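Local atomic coordinates of phage-related conserved hypothetical protein, BB2244 (Bordetella bronchiseptica, PDB entry 2BDV), a protein that is of unknown function but belongs to the SOS response associated peptidase (SRAP) family, whose characterised members bind abasic sites in single-stranded DNA. Residues A6-P11 and P98-Y103; G61-G66 and L141-G146; W102-A107 and V161-P166; K116-I121 and Y203-E208. All blocks are in the same frame, centred on the assembly; numbering follows the deposited sequence.

How the contacts relate
Contacts 1, 3 and 4 use one antiparallel sheet, strand order 5-7, 101-107, 116-123, 201-204. Contact 1 involves edge strand 5-7 and contact 4 edge strand 201-204; they meet through the probable bond Trp102 O to Ile121 N, 2.9 Å. Contact 3 packs the loop 161-166 against the inner strand 101-107. Contacts 1 and 3 share Trp102 and Tyr103, with centres 16 Å apart. Contacts 3 and 4 have centres 11 Å apart; a probable hydrogen bond, Tyr119 N to Glu104 O at 2.8 Å, joins them. Contact 2 stands apart; its nearest atoms are about 12 Å from contact 1, 13 Å from contact 3 and 19 Å from contact 4. In contact 3, Cys2 N bonds Asp163.

Contact 1. Residues A6-P11 and P98-Y103; sequences AQKSAP and PADGWY
Ala6 and Gln7, at the end of edge strand 5-7, meet the corner between strands 94-99 and 101-107, where the chain passes from one sheet to another. The two backbones run in opposing directions, 138° apart. Ala6 N bonds Gly101 O at 2.9 Å, and Asp100 N returns a bond to Ala6 O at 2.8 Å. The Gln7 side chain reaches strand 94-99, an edge strand of the mixed sheet. Its chain is extended beyond CG (chi2 -174°), which carries the amide to Pro98. There NE2 donates to Pro98 O at 2.7 Å, and the bond is nearly straight at 171°. The acceptor lies in the amide plane, and Leu43 O also takes a bond from NE2. Asp100 faces the turn that follows the strand. Its OD2 accepts Lys8 N at 2.7 Å and Ser9 N at 3.1 Å, both from the same face of the carboxylate. Tyr14 OH adds a third bond to OD2. This triple grip helps to fix the rotation of the Asp100 group. Ser9 OG is a probable further donor, to OD1, though its very short distance of 2.5 Å is doubtful. This concentration of donors would probably favour the ionised form of Asp100.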
# COMPACT_ATOMS: atom_id res chain seq x y z
N ALA A 6 -3.13 -8.36 2.23
CA ALA A 6 -2.85 -9.78 2.09
C ALA A 6 -1.88 -10.04 0.94
O ALA A 6 -2.08 -9.54 -0.17
CB ALA A 6 -4.15 -10.57 1.87
N GLN A 7 -0.82 -10.79 1.22
CA GLN A 7 0.17 -11.18 0.22
C GLN A 7 0.26 -12.70 0.27
O GLN A 7 1.08 -13.27 1.01
CB GLN A 7 1.54 -10.57 0.52
CG GLN A 7 1.61 -9.06 0.32
CD GLN A 7 3.01 -8.49 0.49
OE1 GLN A 7 3.81 -8.99 1.28
NE2 GLN A 7 3.32 -7.42 -0.25
N LYS A 8 -0.59 -13.36 -0.51
CA LYS A 8 -0.63 -14.82 -0.54
C LYS A 8 -0.12 -15.50 -1.81
O LYS A 8 0.13 -16.70 -1.80
CB LYS A 8 -2.05 -15.30 -0.22
CG LYS A 8 -3.16 -14.45 -0.80
CD LYS A 8 -4.47 -14.79 -0.09
CE LYS A 8 -5.66 -14.17 -0.79
NZ LYS A 8 -6.94 -14.53 -0.12
N SER A 9 0.04 -14.74 -2.88
CA SER A 9 0.55 -15.31 -4.12
C SER A 9 2.06 -15.47 -4.05
O SER A 9 2.72 -14.85 -3.22
CB SER A 9 0.23 -14.42 -5.32
OG SER A 9 -1.15 -14.38 -5.56
N ALA A 10 2.59 -16.32 -4.92
CA ALA A 10 4.02 -16.55 -4.98
C ALA A 10 4.66 -15.24 -5.39
O ALA A 10 4.14 -14.51 -6.23
CB ALA A 10 4.33 -17.62 -6.01
N PRO A 11 5.81 -14.91 -4.79
CA PRO A 11 6.50 -13.66 -5.13
C PRO A 11 6.80 -13.51 -6.63
O PRO A 11 6.73 -12.40 -7.16
CB PRO A 11 7.76 -13.70 -4.27
CG PRO A 11 7.97 -15.17 -4.03
CD PRO A 11 6.57 -15.66 -3.78
N PRO A 98 2.85 -4.99 -3.65
CA PRO A 98 1.95 -6.00 -4.21
C PRO A 98 0.99 -6.54 -3.15
O PRO A 98 1.34 -6.63 -1.97
CB PRO A 98 2.91 -7.05 -4.74
CG PRO A 98 4.07 -6.94 -3.83
CD PRO A 98 4.24 -5.45 -3.70
N ALA A 99 -0.22 -6.90 -3.59
CA ALA A 99 -1.25 -7.43 -2.70
C ALA A 99 -2.38 -8.15 -3.43
O ALA A 99 -2.83 -7.73 -4.50
CB ALA A 99 -1.83 -6.30 -1.86
N ASP A 100 -2.84 -9.24 -2.84
CA ASP A 100 -3.94 -10.00 -3.41
C ASP A 100 -5.25 -9.34 -3.01
O ASP A 100 -6.29 -9.54 -3.64
CB ASP A 100 -3.84 -11.44 -2.91
CG ASP A 100 -2.58 -12.14 -3.42
OD1 ASP A 100 -2.62 -12.68 -4.54
OD2 ASP A 100 -1.55 -12.13 -2.72
N GLY A 101 -5.18 -8.52 -1.96
CA GLY A 101 -6.34 -7.81 -1.46
C GLY A 101 -6.06 -7.09 -0.14
O GLY A 101 -4.93 -7.09 0.35
N TRP A 102 -7.08 -6.46 0.44
CA TRP A 102 -6.90 -5.75 1.70
C TRP A 102 -8.17 -5.85 2.54
O TRP A 102 -9.21 -6.32 2.07
CB TRP A 102 -6.53 -4.27 1.44
CG TRP A 102 -7.65 -3.40 0.88
CD1 TRP A 102 -8.49 -2.59 1.59
CD2 TRP A 102 -8.05 -3.29 -0.49
NE1 TRP A 102 -9.39 -1.98 0.75
CE2 TRP A 102 -9.14 -2.39 -0.54
CE3 TRP A 102 -7.59 -3.86 -1.69
CZ2 TRP A 102 -9.78 -2.04 -1.73
CZ3 TRP A 102 -8.23 -3.52 -2.88
CH2 TRP A 102 -9.32 -2.61 -2.89
N TYR A 103 -8.08 -5.43 3.80
CA TYR A 103 -9.23 -5.51 4.68
C TYR A 103 -9.74 -4.16 5.16
O TYR A 103 -8.96 -3.24 5.37
CB TYR A 103 -8.91 -6.35 5.91
CG TYR A 103 -8.34 -7.72 5.63
CD1 TYR A 103 -6.98 -7.89 5.36
CD2 TYR A 103 -9.16 -8.85 5.66
CE1 TYR A 103 -6.45 -9.16 5.14
CE2 TYR A 103 -8.64 -10.11 5.44
CZ TYR A 103 -7.28 -10.26 5.18
OH TYR A 103 -6.77 -11.52 4.98

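Contact 2. Residues G61-G66 and L141-G146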
# COMPACT_ATOMS: atom_id res chain seq x y z
N GLY A 61 5.05 1.69 7.52
CA GLY A 61 4.79 2.60 8.62
C GLY A 61 5.87 3.67 8.71
O GLY A 61 6.98 3.40 9.17
N TYR A 62 5.54 4.88 8.26
CA TYR A 62 6.50 5.99 8.27
C TYR A 62 6.38 6.92 9.47
O TYR A 62 5.31 7.47 9.75
CB TYR A 62 6.38 6.82 6.98
CG TYR A 62 7.32 8.01 6.91
CD1 TYR A 62 8.70 7.85 7.04
CD2 TYR A 62 6.83 9.31 6.73
CE1 TYR A 62 9.56 8.94 6.99
CE2 TYR A 62 7.69 10.41 6.68
CZ TYR A 62 9.05 10.22 6.81
OH TYR A 62 9.92 11.30 6.80
N LYS A 63 7.50 7.08 10.17
CA LYS A 63 7.59 7.93 11.35
C LYS A 63 8.56 9.09 11.13
O LYS A 63 9.77 8.93 11.26
CB LYS A 63 8.08 7.10 12.54
CG LYS A 63 8.22 7.90 13.83
CD LYS A 63 8.76 7.05 14.97
CE LYS A 63 10.17 6.55 14.69
NZ LYS A 63 10.61 5.58 15.73
N PRO A 64 8.03 10.28 10.82
CA PRO A 64 8.87 11.46 10.59
C PRO A 64 9.83 11.72 11.75
O PRO A 64 9.45 11.59 12.92
CB PRO A 64 7.84 12.59 10.42
CG PRO A 64 6.71 12.13 11.30
CD PRO A 64 6.61 10.67 10.91
N HIS A 65 11.06 12.10 11.42
CA HIS A 65 12.10 12.37 12.40
C HIS A 65 11.66 13.29 13.54
O HIS A 65 12.06 13.10 14.69
CB HIS A 65 13.33 12.97 11.70
CG HIS A 65 14.51 13.14 12.61
ND1 HIS A 65 15.46 14.13 12.41
CD2 HIS A 65 14.91 12.46 13.71
CE1 HIS A 65 16.38 14.05 13.35
NE2 HIS A 65 16.07 13.04 14.15
N GLY A 66 10.84 14.29 13.22
CA GLY A 66 10.39 15.24 14.23
C GLY A 66 8.99 15.10 14.81
O GLY A 66 8.46 16.07 15.36
N LEU A 141 16.39 -0.36 8.38
CA LEU A 141 14.99 -0.71 8.11
C LEU A 141 14.07 -0.45 9.30
O LEU A 141 13.38 -1.35 9.79
CB LEU A 141 14.90 -2.18 7.69
CG LEU A 141 15.71 -2.57 6.44
CD1 LEU A 141 15.74 -4.07 6.31
CD2 LEU A 141 15.10 -1.93 5.21
N ASP A 142 14.07 0.80 9.76
CA ASP A 142 13.25 1.22 10.89
C ASP A 142 12.08 2.12 10.47
O ASP A 142 11.89 2.39 9.28
CB ASP A 142 14.13 1.93 11.94
CG ASP A 142 15.06 2.97 11.34
OD1 ASP A 142 14.73 3.53 10.27
OD2 ASP A 142 16.12 3.26 11.95
N GLU A 143 11.30 2.58 11.45
CA GLU A 143 10.15 3.43 11.16
C GLU A 143 10.58 4.74 10.51
O GLU A 143 9.81 5.34 9.76
CB GLU A 143 9.37 3.76 12.44
CG GLU A 143 9.08 2.56 13.29
CD GLU A 143 10.29 2.16 14.11
OE1 GLU A 143 10.32 1.02 14.60
OE2 GLU A 143 11.19 3.02 14.26
N ALA A 144 11.79 5.17 10.82
CA ALA A 144 12.32 6.40 10.24
C ALA A 144 12.46 6.24 8.74
O ALA A 144 12.55 7.23 8.00
CB ALA A 144 13.68 6.74 10.86
N HIS A 145 12.48 5.00 8.27
CA HIS A 145 12.58 4.75 6.84
C HIS A 145 11.44 3.86 6.35
O HIS A 145 11.58 3.13 5.37
CB HIS A 145 13.94 4.13 6.50
CG HIS A 145 15.09 5.00 6.87
ND1 HIS A 145 15.62 5.03 8.15
CD2 HIS A 145 15.77 5.95 6.17
CE1 HIS A 145 16.56 5.95 8.21
NE2 HIS A 145 16.67 6.53 7.03
N GLY A 146 10.30 3.94 7.03
CA GLY A 146 9.14 3.14 6.65
C GLY A 146 8.36 3.76 5.50
O GLY A 146 8.64 4.89 5.10
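Glu143 and Lys63 bury more surface here than any other residues of the two loops. Their side chains run side by side and point the same way. Lys63 CB lies 3.6 Å from Glu143 CB, so the aliphatic parts pack before the charges meet. The lysine chain starts anti to the backbone N and then bends at chi3 (64°). This turns NZ toward Glu143 OE2, and the two form a salt bridge of 3.0 Å. NZ comes from above the carboxylate plane. The backbones are joined too: Lys63 N donates to Glu143 O at 2.9 Å. The same oxygen accepts Gly146 N at 3.1 Å from the opposite face of its plane, so two bonds grip it. Gly146 is the third main residue. Its CA makes a C-H...O contact with Gly61 O at 3.3 Å, and its O lies 3.5 Å from Tyr62 CB. The Tyr62 ring offers its edge to Ala144 O, which is 3.6 Å from CE1. Gly61 also bonds the backbone of Phe147. The result is a loop-to-loop junction built on a short 3-10 turn, 143-144, just ahead of strand 147-151.

Contact 3. Residues W102-A107 and V161-P166; sequences WYEWKA and VHDRRP
Glu104 and Asp163 have CA atoms 6.9 Å apart, and no direct hydrogen bond joins residues 102-107 of strand 101-107 to the irregular loop 161-166. The strand is an inner member of the four-stranded antiparallel sheet of this SRAP-family protein. Pro166, through CD and CG, lies over one face of the Trp102 indole. Its CD makes a CH-pi contact, 3.8 Å from the five-membered ring centroid and 18° off the normal. Trp102 CG sits between the backbone N and carbonyl carbon (chi1 70°), which directs NE1 at Glu104 OE1, 2.8 Å away. OE1 is met on the anti side but well out of the carboxylate plane, while OE1 itself lies in the indole plane. Met158 N also bonds OE1, and Val159 N and Asp160 N bond OE2. Four N-H donors thus fix the buried carboxylate. Asp163 OD2 accepts Arg164 N at 2.6 Å and also Cys2 N. This places the loop beside the chain start, consistent with a site at the N-terminal cysteine as in SRAP relatives. Two waters link the strand backbone to the Asp163 carboxylate. Trp105 N donates to one, whose O lies 2.6 Å from Asp163 OD1 and probably donates to it. The other donates to Tyr103 O and to Asp163 OD1, at 2.6 Å each.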
# COMPACT_ATOMS: atom_id res chain seq x y z
N TRP A 102 -7.08 -6.46 0.44
CA TRP A 102 -6.90 -5.75 1.70
C TRP A 102 -8.17 -5.85 2.54
O TRP A 102 -9.21 -6.32 2.07
CB TRP A 102 -6.53 -4.27 1.44
CG TRP A 102 -7.65 -3.40 0.88
CD1 TRP A 102 -8.49 -2.59 1.59
CD2 TRP A 102 -8.05 -3.29 -0.49
NE1 TRP A 102 -9.39 -1.98 0.75
CE2 TRP A 102 -9.14 -2.39 -0.54
CE3 TRP A 102 -7.59 -3.86 -1.69
CZ2 TRP A 102 -9.78 -2.04 -1.73
CZ3 TRP A 102 -8.23 -3.52 -2.88
CH2 TRP A 102 -9.32 -2.61 -2.89
N TYR A 103 -8.08 -5.43 3.80
CA TYR A 103 -9.23 -5.51 4.68
C TYR A 103 -9.74 -4.16 5.16
O TYR A 103 -8.96 -3.24 5.37
CB TYR A 103 -8.91 -6.35 5.91
CG TYR A 103 -8.34 -7.72 5.63
CD1 TYR A 103 -6.98 -7.89 5.36
CD2 TYR A 103 -9.16 -8.85 5.66
CE1 TYR A 103 -6.45 -9.16 5.14
CE2 TYR A 103 -8.64 -10.11 5.44
CZ TYR A 103 -7.28 -10.26 5.18
OH TYR A 103 -6.77 -11.52 4.98
N GLU A 104 -11.05 -4.07 5.34
CA GLU A 104 -11.71 -2.88 5.86
C GLU A 104 -12.78 -3.39 6.83
O GLU A 104 -13.45 -4.39 6.55
CB GLU A 104 -12.39 -2.08 4.75
CG GLU A 104 -11.44 -1.48 3.72
CD GLU A 104 -12.18 -0.74 2.63
OE1 GLU A 104 -11.53 -0.34 1.64
OE2 GLU A 104 -13.40 -0.56 2.77
N TRP A 105 -12.94 -2.72 7.96
CA TRP A 105 -13.92 -3.10 8.96
C TRP A 105 -15.17 -2.23 8.85
O TRP A 105 -15.09 -0.99 8.85
CB TRP A 105 -13.31 -3.00 10.35
CG TRP A 105 -12.33 -4.09 10.65
CD1 TRP A 105 -12.51 -5.17 11.50
CD2 TRP A 105 -11.02 -4.24 10.11
NE1 TRP A 105 -11.40 -5.97 11.50
CE2 TRP A 105 -10.46 -5.42 10.66
CE3 TRP A 105 -10.25 -3.49 9.20
CZ2 TRP A 105 -9.17 -5.87 10.34
CZ3 TRP A 105 -8.96 -3.94 8.88
CH2 TRP A 105 -8.44 -5.11 9.45
N LYS A 106 -16.32 -2.88 8.76
CA LYS A 106 -17.59 -2.20 8.64
C LYS A 106 -18.23 -2.03 10.01
O LYS A 106 -18.57 -3.01 10.67
CB LYS A 106 -18.52 -3.00 7.73
CG LYS A 106 -19.87 -2.36 7.45
CD LYS A 106 -19.72 -1.04 6.72
CE LYS A 106 -21.06 -0.51 6.23
NZ LYS A 106 -21.71 -1.41 5.23
N ALA A 107 -18.36 -0.79 10.45
CA ALA A 107 -18.96 -0.51 11.74
C ALA A 107 -20.39 -1.03 11.72
O ALA A 107 -21.17 -0.64 10.85
CB ALA A 107 -18.95 0.99 12.00
N VAL A 161 -16.86 3.50 4.71
CA VAL A 161 -16.76 4.89 4.29
C VAL A 161 -15.77 5.72 5.12
O VAL A 161 -15.40 6.82 4.73
CB VAL A 161 -18.14 5.57 4.32
CG1 VAL A 161 -19.09 4.83 3.41
CG2 VAL A 161 -18.69 5.61 5.74
N HIS A 162 -15.35 5.19 6.26
CA HIS A 162 -14.41 5.90 7.12
C HIS A 162 -12.96 5.46 6.87
O HIS A 162 -12.02 5.98 7.49
CB HIS A 162 -14.76 5.68 8.59
CG HIS A 162 -15.98 6.43 9.04
ND1 HIS A 162 -17.09 6.60 8.24
CD2 HIS A 162 -16.27 7.04 10.22
CE1 HIS A 162 -18.01 7.27 8.91
NE2 HIS A 162 -17.54 7.55 10.11
N ASP A 163 -12.78 4.49 5.98
CA ASP A 163 -11.43 4.01 5.68
C ASP A 163 -10.91 4.72 4.44
O ASP A 163 -11.57 5.59 3.87
CB ASP A 163 -11.44 2.49 5.48
CG ASP A 163 -10.12 1.84 5.90
OD1 ASP A 163 -10.16 0.73 6.47
OD2 ASP A 163 -9.03 2.42 5.64
N ARG A 164 -9.72 4.33 4.01
CA ARG A 164 -9.09 4.94 2.85
C ARG A 164 -8.64 3.86 1.88
O ARG A 164 -7.70 3.12 2.15
CB ARG A 164 -7.89 5.76 3.34
CG ARG A 164 -8.27 6.87 4.31
CD ARG A 164 -7.10 7.29 5.18
NE ARG A 164 -6.95 6.40 6.33
CZ ARG A 164 -7.75 6.42 7.40
NH1 ARG A 164 -7.55 5.57 8.40
NH2 ARG A 164 -8.74 7.30 7.47
N ARG A 165 -9.31 3.76 0.74
CA ARG A 165 -8.96 2.74 -0.23
C ARG A 165 -7.59 3.01 -0.84
O ARG A 165 -7.24 4.15 -1.11
CB ARG A 165 -10.01 2.64 -1.33
CG ARG A 165 -9.95 3.77 -2.34
CD ARG A 165 -11.09 3.63 -3.33
NE ARG A 165 -12.39 3.75 -2.68
CZ ARG A 165 -13.55 3.67 -3.31
NH1 ARG A 165 -14.69 3.81 -2.63
NH2 ARG A 165 -13.59 3.45 -4.62
N PRO A 166 -6.80 1.95 -1.05
CA PRO A 166 -5.46 2.07 -1.64
C PRO A 166 -5.51 2.28 -3.15
O PRO A 166 -6.32 1.66 -3.84
CB PRO A 166 -4.81 0.75 -1.27
CG PRO A 166 -5.97 -0.21 -1.37
CD PRO A 166 -7.07 0.56 -0.65
O HOH W 1 -8.44 -1.16 6.80
O HOH W 2 -11.95 -0.21 8.16

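Contact 4. Residues K116-I121 and Y203-E208; sequences KQPYYI and YPVRQE
Tyr119 lies across from Pro204, and its side chain can be followed outward from the backbone. CB sits 3.8 Å from Tyr203 O. At CG the nearest atoms are that same oxygen and Pro204 CA. CD2 reaches Pro204 N at 3.6 Å. CE2 meets Pro204 CB at 3.7 Å, and CZ stays close to the same carbon. With CG anti to the carbonyl carbon (chi1 -79°), the ring leans over the proline and receives Pro204 CB over one face as a CH-pi contact. The backbones of this pair form an antiparallel bridge. Strand 201-204 is one edge strand of the four-stranded sheet, and 116-123 is its neighbour. Tyr119 and Pro204 are a non-hydrogen-bonded pair. Next to them, Tyr120 and Tyr203 are a hydrogen-bonded pair, with Tyr120 N to Tyr203 O at 2.9 Å and Tyr203 N to Tyr120 O at 3.1 Å. The side chains of this second pair project to the other face of the sheet. They run side by side, and their ring planes are inclined at 62°. Tyr120 CB lies over a face of the Tyr203 ring, near its rim, and Tyr120 also meets the rings of Tyr103 and Tyr34. Val205 N donates to Pro118 O at 3.0 Å. Gln117 NE2 bonds that same oxygen from the opposite face of its plane, at 2.8 Å. The Gln117 chain bends at chi2 (63°), and NE2 also donates to Val205 O at 3.2 Å. Val205 CG1 packs unusually tightly against Pro118 CG, and the two side chains cross at about a right angle.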
# COMPACT_ATOMS: atom_id res chain seq x y z
N LYS A 116 -17.43 -4.52 14.92
CA LYS A 116 -17.09 -4.32 13.52
C LYS A 116 -16.95 -5.62 12.76
O LYS A 116 -16.39 -6.59 13.26
CB LYS A 116 -15.79 -3.52 13.42
CG LYS A 116 -15.93 -2.04 13.70
CD LYS A 116 -14.57 -1.38 13.81
CE LYS A 116 -14.66 0.13 13.70
NZ LYS A 116 -15.15 0.54 12.34
N GLN A 117 -17.49 -5.63 11.55
CA GLN A 117 -17.43 -6.79 10.67
C GLN A 117 -16.33 -6.62 9.62
O GLN A 117 -16.43 -5.79 8.71
CB GLN A 117 -18.79 -6.97 9.98
CG GLN A 117 -18.79 -7.94 8.81
CD GLN A 117 -18.43 -9.36 9.22
OE1 GLN A 117 -19.16 -10.00 9.98
NE2 GLN A 117 -17.30 -9.86 8.73
N PRO A 118 -15.25 -7.40 9.73
CA PRO A 118 -14.15 -7.29 8.76
C PRO A 118 -14.51 -7.85 7.37
O PRO A 118 -15.16 -8.88 7.26
CB PRO A 118 -13.03 -8.09 9.43
CG PRO A 118 -13.77 -9.14 10.21
CD PRO A 118 -14.92 -8.35 10.81
N TYR A 119 -14.10 -7.14 6.32
CA TYR A 119 -14.35 -7.58 4.95
C TYR A 119 -13.03 -7.73 4.21
O TYR A 119 -12.05 -7.04 4.51
CB TYR A 119 -15.21 -6.55 4.19
CG TYR A 119 -16.69 -6.61 4.50
CD1 TYR A 119 -17.20 -6.01 5.66
CD2 TYR A 119 -17.57 -7.31 3.68
CE1 TYR A 119 -18.55 -6.11 5.99
CE2 TYR A 119 -18.92 -7.41 4.00
CZ TYR A 119 -19.40 -6.81 5.16
OH TYR A 119 -20.73 -6.94 5.50
N TYR A 120 -12.99 -8.65 3.24
CA TYR A 120 -11.78 -8.84 2.43
C TYR A 120 -12.13 -8.37 1.01
O TYR A 120 -13.12 -8.82 0.45
CB TYR A 120 -11.36 -10.32 2.41
CG TYR A 120 -10.18 -10.59 1.50
CD1 TYR A 120 -8.94 -9.99 1.74
CD2 TYR A 120 -10.29 -11.43 0.40
CE1 TYR A 120 -7.86 -10.21 0.91
CE2 TYR A 120 -9.21 -11.67 -0.45
CZ TYR A 120 -7.99 -11.05 -0.18
OH TYR A 120 -6.89 -11.26 -0.99
N ILE A 121 -11.33 -7.45 0.46
CA ILE A 121 -11.55 -6.89 -0.88
C ILE A 121 -10.44 -7.35 -1.81
O ILE A 121 -9.27 -7.34 -1.43
CB ILE A 121 -11.53 -5.32 -0.91
CG1 ILE A 121 -12.55 -4.73 0.06
CG2 ILE A 121 -11.90 -4.82 -2.28
CD1 ILE A 121 -12.12 -4.72 1.48
N TYR A 203 -16.01 -9.91 0.34
CA TYR A 203 -16.89 -10.72 1.17
C TYR A 203 -16.53 -10.56 2.64
O TYR A 203 -15.41 -10.15 2.98
CB TYR A 203 -16.83 -12.20 0.75
CG TYR A 203 -15.44 -12.80 0.74
CD1 TYR A 203 -14.67 -12.80 -0.43
CD2 TYR A 203 -14.89 -13.33 1.89
CE1 TYR A 203 -13.38 -13.32 -0.44
CE2 TYR A 203 -13.60 -13.85 1.89
CZ TYR A 203 -12.85 -13.85 0.73
OH TYR A 203 -11.57 -14.36 0.75
N PRO A 204 -17.47 -10.86 3.55
CA PRO A 204 -17.17 -10.73 4.97
C PRO A 204 -16.33 -11.92 5.43
O PRO A 204 -16.66 -13.06 5.12
CB PRO A 204 -18.55 -10.71 5.61
CG PRO A 204 -19.33 -11.65 4.73
CD PRO A 204 -18.87 -11.27 3.34
N VAL A 205 -15.23 -11.65 6.13
CA VAL A 205 -14.40 -12.73 6.62
C VAL A 205 -15.05 -13.24 7.90
O VAL A 205 -15.41 -12.45 8.77
CB VAL A 205 -12.95 -12.25 6.89
CG1 VAL A 205 -12.98 -11.02 7.74
CG2 VAL A 205 -12.16 -13.36 7.58
N ARG A 206 -15.20 -14.55 8.00
CA ARG A 206 -15.86 -15.16 9.14
C ARG A 206 -14.90 -15.61 10.22
O ARG A 206 -15.30 -15.84 11.37
CB ARG A 206 -16.72 -16.32 8.64
CG ARG A 206 -17.52 -15.95 7.38
CD ARG A 206 -18.40 -17.09 6.87
NE ARG A 206 -18.84 -16.87 5.50
CZ ARG A 206 -19.77 -17.60 4.89
NH1 ARG A 206 -20.38 -18.58 5.54
NH2 ARG A 206 -20.10 -17.35 3.62
N GLN A 207 -13.62 -15.71 9.86
CA GLN A 207 -12.59 -16.11 10.81
C GLN A 207 -12.17 -14.88 11.61
O GLN A 207 -12.75 -13.80 11.45
CB GLN A 207 -11.38 -16.69 10.05
CG GLN A 207 -10.47 -15.65 9.40
CD GLN A 207 -9.46 -16.26 8.43
OE1 GLN A 207 -8.45 -15.63 8.10
NE2 GLN A 207 -9.73 -17.47 7.97
N GLU A 208 -11.18 -15.04 12.48
CA GLU A 208 -10.67 -13.94 13.30
C GLU A 208 -9.51 -13.24 12.61
O GLU A 208 -8.48 -13.86 12.33
CB GLU A 208 -10.20 -14.45 14.67
CG GLU A 208 -11.28 -14.52 15.74
CD GLU A 208 -12.43 -15.42 15.36
OE1 GLU A 208 -12.20 -16.63 15.13
OE2 GLU A 208 -13.58 -14.91 15.30